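Local coordinates for shikimate dehydrogenase-like protein HI_0607 (Haemophilus influenzae, PDB 1NPY), which catalyses in vitro the NADP(+)-dependent oxidation of shikimate to 3-dehydroshikimate, weakly compared with classical AroE enzymes, so that its biological substrate may be another compound, at residues H47-V52 with G95-Y100; A106-I111 with K139-E144; A133-F138 with L146-R151; N169-Q174 with L196-A201. One frame throughout, in Å; residues are numbered along the deposited sequence.

Contact 1: H47-V52 with G95-Y100; sequences HAIKGV and GFLRAY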
loop_
_atom_site.group_PDB
_atom_site.type_symbol
_atom_site.label_atom_id
_atom_site.label_comp_id
_atom_site.label_asym_id
_atom_site.label_seq_id
_atom_site.Cartn_x
_atom_site.Cartn_y
_atom_site.Cartn_z
ATOM N N HIS A 47 21.529 -12.587 0.787
ATOM C CA HIS A 47 21.528 -13.910 0.159
ATOM C C HIS A 47 20.125 -14.395 -0.178
ATOM O O HIS A 47 19.966 -15.223 -1.073
ATOM C CB HIS A 47 22.337 -14.924 0.975
ATOM C CG HIS A 47 23.783 -14.567 1.078
ATOM N ND1 HIS A 47 24.632 -14.587 -0.006
ATOM C CD2 HIS A 47 24.508 -14.081 2.111
ATOM C CE1 HIS A 47 25.822 -14.143 0.361
ATOM N NE2 HIS A 47 25.789 -13.887 1.653
ATOM N N ALA A 48 19.111 -13.833 0.467
ATOM C CA ALA A 48 17.734 -14.089 0.053
ATOM C C ALA A 48 17.477 -13.546 -1.349
ATOM O O ALA A 48 16.972 -14.285 -2.202
ATOM C CB ALA A 48 16.781 -13.491 1.044
ATOM N N ILE A 49 17.898 -12.313 -1.623
ATOM C CA ILE A 49 17.658 -11.668 -2.913
ATOM C C ILE A 49 18.544 -12.321 -3.959
ATOM O O ILE A 49 18.079 -12.663 -5.053
ATOM C CB ILE A 49 17.887 -10.140 -2.865
ATOM C CG1 ILE A 49 16.937 -9.461 -1.867
ATOM C CG2 ILE A 49 17.723 -9.515 -4.260
ATOM C CD1 ILE A 49 15.450 -9.718 -2.060
ATOM N N LYS A 50 19.813 -12.540 -3.627
ATOM C CA LYS A 50 20.670 -13.273 -4.555
ATOM C C LYS A 50 20.147 -14.684 -4.845
ATOM O O LYS A 50 20.374 -15.184 -5.936
ATOM C CB LYS A 50 22.124 -13.311 -4.084
ATOM C CG LYS A 50 22.811 -11.942 -4.130
ATOM C CD LYS A 50 24.178 -11.954 -3.469
ATOM C CE LYS A 50 24.842 -10.595 -3.702
ATOM N NZ LYS A 50 26.209 -10.567 -3.088
ATOM N N GLY A 51 19.468 -15.305 -3.887
ATOM C CA GLY A 51 18.777 -16.575 -4.039
ATOM C C GLY A 51 17.606 -16.554 -5.003
ATOM O O GLY A 51 17.465 -17.488 -5.802
ATOM N N VAL A 52 16.792 -15.506 -4.919
ATOM C CA VAL A 52 15.642 -15.308 -5.794
ATOM C C VAL A 52 16.173 -15.318 -7.216
ATOM O O VAL A 52 15.672 -16.022 -8.083
ATOM C CB VAL A 52 14.934 -13.956 -5.496
ATOM C CG1 VAL A 52 14.013 -13.468 -6.632
ATOM C CG2 VAL A 52 14.195 -14.030 -4.186
ATOM N N GLY A 95 16.869 -13.256 -14.755
ATOM C CA GLY A 95 17.981 -12.906 -13.898
ATOM C C GLY A 95 18.142 -11.423 -13.622
ATOM O O GLY A 95 18.990 -11.096 -12.801
ATOM N N PHE A 96 17.357 -10.547 -14.253
ATOM C CA PHE A 96 17.452 -9.101 -14.121
ATOM C C PHE A 96 16.298 -8.701 -13.212
ATOM O O PHE A 96 15.149 -8.892 -13.577
ATOM C CB PHE A 96 17.331 -8.421 -15.491
ATOM C CG PHE A 96 17.667 -6.970 -15.507
ATOM C CD1 PHE A 96 18.965 -6.504 -15.530
ATOM C CD2 PHE A 96 16.643 -6.044 -15.525
ATOM C CE1 PHE A 96 19.224 -5.138 -15.558
ATOM C CE2 PHE A 96 16.897 -4.707 -15.576
ATOM C CZ PHE A 96 18.192 -4.242 -15.604
ATOM N N LEU A 97 16.620 -8.289 -11.985
ATOM C CA LEU A 97 15.610 -7.985 -10.982
ATOM C C LEU A 97 15.165 -6.531 -11.038
ATOM O O LEU A 97 15.902 -5.617 -10.657
ATOM C CB LEU A 97 16.124 -8.286 -9.575
ATOM C CG LEU A 97 16.662 -9.697 -9.307
ATOM C CD1 LEU A 97 17.018 -9.991 -7.859
ATOM C CD2 LEU A 97 15.661 -10.735 -9.780
ATOM N N ARG A 98 13.897 -6.352 -11.388
ATOM C CA ARG A 98 13.275 -5.045 -11.512
ATOM C C ARG A 98 12.382 -4.827 -10.284
ATOM O O ARG A 98 11.728 -5.757 -9.796
ATOM C CB ARG A 98 12.441 -4.931 -12.787
ATOM C CG ARG A 98 13.177 -5.178 -14.098
ATOM C CD ARG A 98 12.347 -4.804 -15.325
ATOM N NE ARG A 98 13.165 -4.610 -16.528
ATOM C CZ ARG A 98 13.417 -5.524 -17.457
ATOM N NH1 ARG A 98 12.926 -6.743 -17.352
ATOM N NH2 ARG A 98 14.155 -5.229 -18.525
ATOM N N ALA A 99 12.471 -3.621 -9.741
ATOM C CA ALA A 99 11.871 -3.267 -8.456
ATOM C C ALA A 99 10.770 -2.240 -8.669
ATOM O O ALA A 99 11.011 -1.246 -9.345
ATOM C CB ALA A 99 12.928 -2.665 -7.544
ATOM N N TYR A 100 9.645 -2.428 -7.976
ATOM C CA TYR A 100 8.474 -1.554 -8.025
ATOM C C TYR A 100 7.927 -1.315 -6.618
ATOM O O TYR A 100 8.310 -1.962 -5.649
ATOM C CB TYR A 100 7.344 -2.216 -8.829
ATOM C CG TYR A 100 7.735 -2.600 -10.237
ATOM C CD1 TYR A 100 7.471 -1.765 -11.320
ATOM C CD2 TYR A 100 8.400 -3.795 -10.481
ATOM C CE1 TYR A 100 7.873 -2.141 -12.603
ATOM C CE2 TYR A 100 8.774 -4.186 -11.763
ATOM C CZ TYR A 100 8.498 -3.356 -12.818
ATOM O OH TYR A 100 8.904 -3.728 -14.087
#
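In the substrate-binding half of this shikimate dehydrogenase relative, I49 and V52 of helix 45-55 pack against L97 of strand 96-100, so that the helix covers part of one side of the mixed sheet. The strand is the second arm of a beta hairpin with 89-93, and on its other edge it pairs with the short strand 76-77. L97 points toward the helix, and its two methyls divide the work. CD1 meets the I49 branch methyl, with I49 CG2 3.7 Å from L97 CD1, while CD2 reaches V52 more loosely, L97 CD2 and V52 CG1 being 4.5 Å apart. The isoleucine torsion (chi1 -61°) turns CG2, rather than the longer CG1 arm, to the leucine, and the two side chains cross obliquely. L97 CD1 also passes 4.0 Å from the carbonyl O of I49, so it lies against the helix backbone as well as the side chain. L12, F73 and I90 also touch I49, M10 touches V52, and I90 and N92 flank L97, which joins all three residues to the core, while F96 and R98 project from the opposite side of the strand. At the hairpin turn, R53, one residue past V52 in the same helix, adds a polar tie by donating from NE to G95 O. At I49, V52 and L97 themselves the hold is apolar and buried, resting on complementary fit and exclusion of water.

Contact 2: A106-I111 with K139-E144; sequences AIVKLI and KNSGFE
A chi1 of -77° puts I111 CG1 beside its backbone N and swings CG2 anti to that nitrogen, where it meets the F143 ring, while the matching rotation of S141 (chi1 -65°) brings OG back beside its own N, near the I111 arm. I111 CG2 is 3.9 Å from F143 CE2 and only slightly farther from CZ, approaching the ring on a slant as the two side chains slide past each other in opposite directions. The other end of the isoleucine, CD1, lies 4.1 Å from S141 OG, and V108 CG1 is at 4.2 Å from the same oxygen. Polar contact is made through water. One water donates to both sides, to V108 O at 2.7 Å and to S141 OG at 2.8 Å, and so links the helix carbonyl to the serine hydroxyl. S141 OG in turn bonds to A137 O, one turn earlier in helix 131-140, and this fixes the hydroxyl in place. The chain leaves that helix through a Schellman motif: G142 takes positive phi (94°), its N bonds to K139 O at 3.0 Å, F143 N probably bonds to F138 O, and the reversal directs F143 back toward helix 102-113. Besides I111, the F143 ring touches L116 and K118 and meets F138 edge-to-face. Helix 102-113 thus lies between two neighbours: I107, V108 and I111 pack on helix 131-140 and its C-terminal turn, whereas A106, K109 and L110 reach helix 235-251, so the contact sits where the C-terminal end of helix 131-140 meets the helix that follows strand 96-100.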
loop_
_atom_site.group_PDB
_atom_site.type_symbol
_atom_site.label_atom_id
_atom_site.label_comp_id
_atom_site.label_asym_id
_atom_site.label_seq_id
_atom_site.Cartn_x
_atom_site.Cartn_y
_atom_site.Cartn_z
ATOM N N ALA A 106 -0.958 1.635 -6.262
ATOM C CA ALA A 106 -2.346 1.485 -5.816
ATOM C C ALA A 106 -2.962 2.814 -5.403
ATOM O O ALA A 106 -4.128 3.074 -5.716
ATOM C CB ALA A 106 -2.460 0.467 -4.670
ATOM N N ILE A 107 -2.187 3.667 -4.741
ATOM C CA ILE A 107 -2.747 4.906 -4.218
ATOM C C ILE A 107 -3.029 5.850 -5.392
ATOM O O ILE A 107 -4.106 6.440 -5.482
ATOM C CB ILE A 107 -1.902 5.569 -3.121
ATOM C CG1 ILE A 107 -1.886 4.690 -1.863
ATOM C CG2 ILE A 107 -2.580 6.897 -2.778
ATOM C CD1 ILE A 107 -0.602 4.746 -1.115
ATOM N N VAL A 108 -2.096 5.904 -6.336
ATOM C CA VAL A 108 -2.287 6.679 -7.566
ATOM C C VAL A 108 -3.537 6.196 -8.306
ATOM O O VAL A 108 -4.341 7.008 -8.778
ATOM C CB VAL A 108 -1.064 6.556 -8.493
ATOM C CG1 VAL A 108 -1.367 7.162 -9.883
ATOM C CG2 VAL A 108 0.171 7.212 -7.897
ATOM N N LYS A 109 -3.690 4.884 -8.452
ATOM C CA LYS A 109 -4.881 4.306 -9.048
ATOM C C LYS A 109 -6.200 4.621 -8.352
ATOM O O LYS A 109 -7.207 4.872 -9.026
ATOM C CB LYS A 109 -4.743 2.791 -9.273
ATOM C CG LYS A 109 -3.719 2.434 -10.356
ATOM C CD LYS A 109 -3.823 0.993 -10.847
ATOM C CE LYS A 109 -3.098 0.715 -12.178
ATOM N NZ LYS A 109 -2.962 1.924 -13.048
ATOM N N LEU A 110 -6.219 4.600 -7.021
ATOM C CA LEU A 110 -7.419 4.948 -6.284
ATOM C C LEU A 110 -7.788 6.429 -6.357
ATOM O O LEU A 110 -8.978 6.781 -6.411
ATOM C CB LEU A 110 -7.254 4.506 -4.829
ATOM C CG LEU A 110 -7.258 2.989 -4.660
ATOM C CD1 LEU A 110 -6.641 2.617 -3.325
ATOM C CD2 LEU A 110 -8.692 2.461 -4.751
ATOM N N ILE A 111 -6.780 7.294 -6.412
ATOM C CA ILE A 111 -7.014 8.726 -6.569
ATOM C C ILE A 111 -7.767 8.913 -7.880
ATOM O O ILE A 111 -8.769 9.622 -7.955
ATOM C CB ILE A 111 -5.682 9.518 -6.543
ATOM C CG1 ILE A 111 -5.195 9.620 -5.091
ATOM C CG2 ILE A 111 -5.826 10.927 -7.095
ATOM C CD1 ILE A 111 -3.730 10.075 -4.956
ATOM N N LYS A 139 1.206 14.010 -4.831
ATOM C CA LYS A 139 2.056 15.023 -5.442
ATOM C C LYS A 139 2.151 14.702 -6.920
ATOM O O LYS A 139 2.005 15.594 -7.766
ATOM C CB LYS A 139 3.455 14.989 -4.826
ATOM C CG LYS A 139 4.448 16.012 -5.392
ATOM C CD LYS A 139 4.060 17.398 -4.910
ATOM C CE LYS A 139 5.024 18.468 -5.441
ATOM N NZ LYS A 139 5.682 17.966 -6.680
ATOM N N ASN A 140 2.390 13.434 -7.243
ATOM C CA ASN A 140 2.589 13.104 -8.649
ATOM C C ASN A 140 1.286 13.021 -9.429
ATOM O O ASN A 140 1.298 12.888 -10.648
ATOM C CB ASN A 140 3.411 11.827 -8.772
ATOM C CG ASN A 140 4.811 12.016 -8.254
ATOM O OD1 ASN A 140 5.298 13.146 -8.145
ATOM N ND2 ASN A 140 5.449 10.923 -7.864
ATOM N N SER A 141 0.156 13.110 -8.733
ATOM C CA SER A 141 -1.154 13.261 -9.351
ATOM C C SER A 141 -1.570 14.724 -9.519
ATOM O O SER A 141 -2.725 15.004 -9.859
ATOM C CB SER A 141 -2.190 12.509 -8.507
ATOM O OG SER A 141 -1.923 11.110 -8.537
ATOM N N GLY A 142 -0.690 15.646 -9.142
ATOM C CA GLY A 142 -0.895 17.063 -9.396
ATOM C C GLY A 142 -1.550 17.858 -8.287
ATOM O O GLY A 142 -2.018 18.985 -8.505
ATOM N N PHE A 143 -1.578 17.295 -7.081
ATOM C CA PHE A 143 -2.192 17.993 -5.954
ATOM C C PHE A 143 -1.136 18.900 -5.368
ATOM O O PHE A 143 -0.037 18.450 -5.008
ATOM C CB PHE A 143 -2.676 17.019 -4.865
ATOM C CG PHE A 143 -3.916 16.264 -5.234
ATOM C CD1 PHE A 143 -5.060 16.408 -4.469
ATOM C CD2 PHE A 143 -3.940 15.370 -6.293
ATOM C CE1 PHE A 143 -6.212 15.710 -4.805
ATOM C CE2 PHE A 143 -5.095 14.688 -6.654
ATOM C CZ PHE A 143 -6.229 14.829 -5.875
ATOM N N GLU A 144 -1.461 20.188 -5.309
ATOM C CA GLU A 144 -0.540 21.149 -4.721
ATOM C C GLU A 144 -0.959 21.559 -3.314
ATOM O O GLU A 144 -0.143 22.117 -2.587
ATOM C CB GLU A 144 -0.374 22.353 -5.660
ATOM C CG GLU A 144 0.208 22.004 -7.024
ATOM C CD GLU A 144 1.652 21.513 -6.998
ATOM O OE1 GLU A 144 2.226 21.387 -8.104
ATOM O OE2 GLU A 144 2.249 21.225 -5.930
HETATM O O HOH W 1 -3.983 9.554 -9.717
#

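Contact 3: A133-F138 with L146-R151; sequences AVVAAF and LKIYAR
V135 and F138 of helix 131-140 fit against L146 and I148 of strand 146-149 within the first beta-alpha-beta unit (strand 122-125, helix 131-140, strand 146-149) of the Rossmann-type, NADP-binding half. The short helix and strand segments run almost exactly antiparallel (172°), their axes 10.5 Å apart, as expected when a crossover helix lies over the strand it leads into. The bumps are V135 CG2 and the two methyls of L146. V135 CG2 projects over the strand into the hollow between two inward-pointing residues: it is 4.0 Å from I148 CG1, close to I148 CD1, and 4.4 Å from L146 CD2. L146 answers in the reverse sense, as its fork enters the groove between V135 and F138, one turn of helix apart. With its CG anti to the backbone N (chi1 -173°), L146 sends CD2 toward the valine and CD1 toward the phenylalanine, where L146 CD1 lies 3.7 Å from F138 CB and 4.0 Å from CG, at the root of the ring. V135 with I148, and F138 with L146, cross at about right angles, and this lets V135 CG2 settle against I148 CG1 and L146 CD1 against F138 CB. Y165, from the loop before strand 166-168, touches V135 and L146, and the packing continues from L146 into V122 and V124 of strand 122-125. I148 brings it to within about 5 Å, side chain to side chain, of S127, a probable NADP(+)-binding residue. On the helix itself, V134 CG1 sits in the plane of the F138 ring, at its edge, 3.8 Å from CD2.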
loop_
_atom_site.group_PDB
_atom_site.type_symbol
_atom_site.label_atom_id
_atom_site.label_comp_id
_atom_site.label_asym_id
_atom_site.label_seq_id
_atom_site.Cartn_x
_atom_site.Cartn_y
_atom_site.Cartn_z
ATOM N N ALA A 133 4.201 6.990 0.631
ATOM C CA ALA A 133 3.505 6.536 -0.570
ATOM C C ALA A 133 2.270 7.385 -0.851
ATOM O O ALA A 133 2.072 7.826 -1.969
ATOM C CB ALA A 133 3.083 5.090 -0.437
ATOM N N VAL A 134 1.487 7.687 0.176
ATOM C CA VAL A 134 0.330 8.564 0.029
ATOM C C VAL A 134 0.711 9.975 -0.441
ATOM O O VAL A 134 0.154 10.481 -1.426
ATOM C CB VAL A 134 -0.475 8.582 1.352
ATOM C CG1 VAL A 134 -1.474 9.726 1.301
ATOM C CG2 VAL A 134 -1.124 7.194 1.571
ATOM N N VAL A 135 1.654 10.606 0.254
ATOM C CA VAL A 135 2.064 11.966 -0.052
ATOM C C VAL A 135 2.612 12.045 -1.474
ATOM O O VAL A 135 2.290 12.972 -2.230
ATOM C CB VAL A 135 3.047 12.508 0.988
ATOM C CG1 VAL A 135 3.591 13.880 0.583
ATOM C CG2 VAL A 135 2.352 12.597 2.329
ATOM N N ALA A 136 3.437 11.069 -1.843
ATOM C CA ALA A 136 4.033 11.066 -3.178
ATOM C C ALA A 136 3.017 10.831 -4.278
ATOM O O ALA A 136 3.115 11.389 -5.380
ATOM C CB ALA A 136 5.141 10.010 -3.249
ATOM N N ALA A 137 2.053 9.964 -3.990
ATOM C CA ALA A 137 0.992 9.683 -4.945
ATOM C C ALA A 137 0.143 10.917 -5.209
ATOM O O ALA A 137 -0.219 11.207 -6.357
ATOM C CB ALA A 137 0.146 8.497 -4.511
ATOM N N PHE A 138 -0.173 11.652 -4.145
ATOM C CA PHE A 138 -0.905 12.903 -4.348
ATOM C C PHE A 138 -0.080 13.915 -5.128
ATOM O O PHE A 138 -0.595 14.565 -6.035
ATOM C CB PHE A 138 -1.420 13.462 -3.023
ATOM C CG PHE A 138 -2.724 12.848 -2.587
ATOM C CD1 PHE A 138 -3.922 13.269 -3.135
ATOM C CD2 PHE A 138 -2.748 11.837 -1.637
ATOM C CE1 PHE A 138 -5.111 12.718 -2.764
ATOM C CE2 PHE A 138 -3.945 11.298 -1.231
ATOM C CZ PHE A 138 -5.131 11.726 -1.799
ATOM N N LEU A 146 -1.678 20.300 0.044
ATOM C CA LEU A 146 -1.625 19.180 0.980
ATOM C C LEU A 146 -0.816 19.548 2.213
ATOM O O LEU A 146 0.221 20.213 2.140
ATOM C CB LEU A 146 -1.058 17.932 0.287
ATOM C CG LEU A 146 -1.077 16.611 1.062
ATOM C CD1 LEU A 146 -1.164 15.451 0.072
ATOM C CD2 LEU A 146 0.111 16.393 1.991
ATOM N N LYS A 147 -1.321 19.159 3.377
ATOM C CA LYS A 147 -0.617 19.419 4.623
ATOM C C LYS A 147 -0.446 18.076 5.327
ATOM O O LYS A 147 -1.348 17.236 5.291
ATOM C CB LYS A 147 -1.396 20.407 5.492
ATOM C CG LYS A 147 -1.620 21.748 4.830
ATOM C CD LYS A 147 -2.478 22.661 5.695
ATOM C CE LYS A 147 -2.952 23.891 4.946
ATOM N NZ LYS A 147 -3.962 24.674 5.720
ATOM N N ILE A 148 0.691 17.907 5.991
ATOM C CA ILE A 148 0.977 16.706 6.761
ATOM C C ILE A 148 0.797 17.091 8.218
ATOM O O ILE A 148 1.465 18.003 8.705
ATOM C CB ILE A 148 2.393 16.173 6.465
ATOM C CG1 ILE A 148 2.432 15.523 5.075
ATOM C CG2 ILE A 148 2.754 15.073 7.475
ATOM C CD1 ILE A 148 3.141 16.301 4.013
ATOM N N TYR A 149 -0.175 16.451 8.860
ATOM C CA TYR A 149 -0.457 16.567 10.282
ATOM C C TYR A 149 0.104 15.364 11.023
ATOM O O TYR A 149 -0.311 14.232 10.800
ATOM C CB TYR A 149 -1.986 16.610 10.442
ATOM C CG TYR A 149 -2.523 16.524 11.853
ATOM C CD1 TYR A 149 -1.920 17.206 12.897
ATOM C CD2 TYR A 149 -3.667 15.773 12.119
ATOM C CE1 TYR A 149 -2.429 17.120 14.191
ATOM C CE2 TYR A 149 -4.179 15.679 13.402
ATOM C CZ TYR A 149 -3.556 16.348 14.427
ATOM O OH TYR A 149 -4.068 16.280 15.699
ATOM N N ALA A 150 1.086 15.561 11.891
ATOM C CA ALA A 150 1.695 14.396 12.508
ATOM C C ALA A 150 2.333 14.778 13.827
ATOM O O ALA A 150 2.767 15.908 13.997
ATOM C CB ALA A 150 2.756 13.783 11.615
ATOM N N ARG A 151 2.363 13.806 14.726
ATOM C CA ARG A 151 2.974 14.037 16.023
ATOM C C ARG A 151 4.507 13.982 16.002
ATOM O O ARG A 151 5.135 14.634 16.836
ATOM C CB ARG A 151 2.354 13.108 17.062
ATOM C CG ARG A 151 2.623 11.639 16.841
ATOM C CD ARG A 151 2.008 10.763 17.919
ATOM N NE ARG A 151 2.044 9.362 17.509
ATOM C CZ ARG A 151 3.116 8.583 17.537
ATOM N NH1 ARG A 151 4.276 9.035 18.003
ATOM N NH2 ARG A 151 3.019 7.319 17.135
#

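Contact 4: N169-Q174 with L196-A201; sequences NSLENQ and LAFPKA
The flat F198 ring and the puckered P199 ring receive the same methyl, CD1 of L171, where two loops of the NADP-binding Rossmann-type domain come together. P199 takes the closer touch, its CD 3.6 Å and its CG 4.1 Å from L171 CD1. The F198 ring is met on a slant, with its CD1 4.3 Å from L171 CD1; it also meets the F221 ring, with the planes turned about 40° apart. F198 lies buried against L179 and I123 of the sheet, whereas P199 stands at the surface as N-cap residue of helix 200-205. The leucine belongs to the loop after strand 166-168, at the first position of a type II turn that runs to Q174, closed by Q174 N bonding to L171 O at 3.2 Å; N173 takes the positive phi of such a turn (75°). L171 CG lies beside its backbone N (chi1 -64°), and this carries CD1 across to the proline. I123 and F202 touch the same leucine. It also packs on strand 146-149, where Y149 CE2 lies against L171 CD1.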
loop_
_atom_site.group_PDB
_atom_site.type_symbol
_atom_site.label_atom_id
_atom_site.label_comp_id
_atom_site.label_asym_id
_atom_site.label_seq_id
_atom_site.Cartn_x
_atom_site.Cartn_y
_atom_site.Cartn_z
ATOM N N ASN A 169 1.395 20.909 13.203
ATOM C CA ASN A 169 1.390 20.138 14.441
ATOM C C ASN A 169 -0.015 20.092 15.041
ATOM O O ASN A 169 -0.217 19.356 15.995
ATOM C CB ASN A 169 2.428 20.662 15.438
ATOM C CG ASN A 169 2.713 19.675 16.561
ATOM O OD1 ASN A 169 3.205 18.567 16.338
ATOM N ND2 ASN A 169 2.397 20.077 17.786
ATOM N N SER A 170 -0.986 20.807 14.476
ATOM C CA SER A 170 -2.383 20.651 14.893
ATOM C C SER A 170 -3.429 21.098 13.876
ATOM O O SER A 170 -3.117 21.763 12.884
ATOM C CB SER A 170 -2.622 21.385 16.217
ATOM O OG SER A 170 -2.240 22.738 16.091
ATOM N N LEU A 171 -4.679 20.709 14.120
ATOM C CA LEU A 171 -5.762 21.021 13.193
ATOM C C LEU A 171 -6.502 22.350 13.385
ATOM O O LEU A 171 -7.431 22.648 12.638
ATOM C CB LEU A 171 -6.768 19.870 13.197
ATOM C CG LEU A 171 -6.184 18.558 12.673
ATOM C CD1 LEU A 171 -7.189 17.444 12.940
ATOM C CD2 LEU A 171 -5.839 18.660 11.204
ATOM N N GLU A 172 -6.074 23.181 14.329
ATOM C CA GLU A 172 -6.757 24.447 14.606
ATOM C C GLU A 172 -6.763 25.349 13.369
ATOM O O GLU A 172 -5.727 25.517 12.726
ATOM C CB GLU A 172 -6.119 25.211 15.778
ATOM C CG GLU A 172 -5.548 24.395 16.929
ATOM C CD GLU A 172 -6.479 23.308 17.439
ATOM O OE1 GLU A 172 -7.494 23.656 18.083
ATOM O OE2 GLU A 172 -6.193 22.107 17.206
ATOM N N ASN A 173 -7.929 25.910 13.040
ATOM C CA ASN A 173 -8.125 26.858 11.931
ATOM C C ASN A 173 -8.117 26.227 10.544
ATOM O O ASN A 173 -8.288 26.924 9.542
ATOM C CB ASN A 173 -7.084 27.987 11.889
ATOM C CG ASN A 173 -7.170 28.939 13.063
ATOM O OD1 ASN A 173 -6.286 29.779 13.232
ATOM N ND2 ASN A 173 -8.227 28.833 13.863
ATOM N N GLN A 174 -7.892 24.918 10.488
ATOM C CA GLN A 174 -7.635 24.255 9.221
ATOM C C GLN A 174 -8.968 23.751 8.700
ATOM O O GLN A 174 -9.825 23.321 9.476
ATOM C CB GLN A 174 -6.679 23.074 9.409
ATOM C CG GLN A 174 -5.322 23.436 9.996
ATOM C CD GLN A 174 -4.501 24.307 9.072
ATOM O OE1 GLN A 174 -4.662 24.250 7.852
ATOM N NE2 GLN A 174 -3.618 25.112 9.646
ATOM N N LEU A 196 -10.939 8.316 16.912
ATOM C CA LEU A 196 -11.094 8.965 15.603
ATOM C C LEU A 196 -9.779 9.487 15.050
ATOM O O LEU A 196 -9.062 10.238 15.717
ATOM C CB LEU A 196 -11.996 10.198 15.733
ATOM C CG LEU A 196 -13.487 9.918 15.918
ATOM C CD1 LEU A 196 -14.178 11.196 16.363
ATOM C CD2 LEU A 196 -14.125 9.376 14.664
ATOM N N ALA A 197 -9.513 9.205 13.777
ATOM C CA ALA A 197 -8.309 9.678 13.118
ATOM C C ALA A 197 -8.372 11.165 12.804
ATOM O O ALA A 197 -7.335 11.817 12.710
ATOM C CB ALA A 197 -8.034 8.831 11.887
ATOM N N PHE A 198 -9.584 11.704 12.699
ATOM C CA PHE A 198 -9.846 13.135 12.569
ATOM C C PHE A 198 -11.080 13.444 13.439
ATOM O O PHE A 198 -11.966 12.595 13.590
ATOM C CB PHE A 198 -10.171 13.557 11.122
ATOM C CG PHE A 198 -8.998 13.490 10.181
ATOM C CD1 PHE A 198 -8.240 14.611 9.929
ATOM C CD2 PHE A 198 -8.632 12.292 9.580
ATOM C CE1 PHE A 198 -7.134 14.559 9.093
ATOM C CE2 PHE A 198 -7.556 12.234 8.724
ATOM C CZ PHE A 198 -6.792 13.364 8.483
ATOM N N PRO A 199 -11.163 14.660 13.981
ATOM C CA PRO A 199 -12.362 15.093 14.712
ATOM C C PRO A 199 -13.645 15.112 13.865
ATOM O O PRO A 199 -13.631 15.390 12.665
ATOM C CB PRO A 199 -12.015 16.515 15.181
ATOM C CG PRO A 199 -10.491 16.592 15.160
ATOM C CD PRO A 199 -10.096 15.678 14.029
ATOM N N LYS A 200 -14.779 14.839 14.499
ATOM C CA LYS A 200 -16.063 14.879 13.792
ATOM C C LYS A 200 -16.287 16.177 13.026
ATOM O O LYS A 200 -16.708 16.173 11.865
ATOM C CB LYS A 200 -17.222 14.628 14.757
ATOM C CG LYS A 200 -17.245 13.205 15.301
ATOM C CD LYS A 200 -18.496 12.852 16.097
ATOM C CE LYS A 200 -18.434 13.452 17.482
ATOM N NZ LYS A 200 -17.407 12.798 18.342
ATOM N N ALA A 201 -15.962 17.309 13.634
ATOM C CA ALA A 201 -16.180 18.605 12.987
ATOM C C ALA A 201 -15.402 18.709 11.684
ATOM O O ALA A 201 -15.824 19.347 10.716
ATOM C CB ALA A 201 -15.768 19.721 13.927
#

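Contacts 1 and 3 are both buried helix-on-sheet packing, apolar throughout, but in different halves: the first on the mixed sheet, the other on the parallel Rossmann-type sheet, with centres 30 Å apart. Contacts 2 and 3 share helix 131-140 and touch directly, I107 and V108 packing on A137, so the helix meets the strand on one flank and helix 102-113 on another. That helix follows strand 96-100 of contact 1. Contacts 2 and 4 are both partly buried; the first includes a bridging water, the second an exposed proline, and it joins two loops through one leucine. Contacts 3 and 4 touch through the end of strand 146-149.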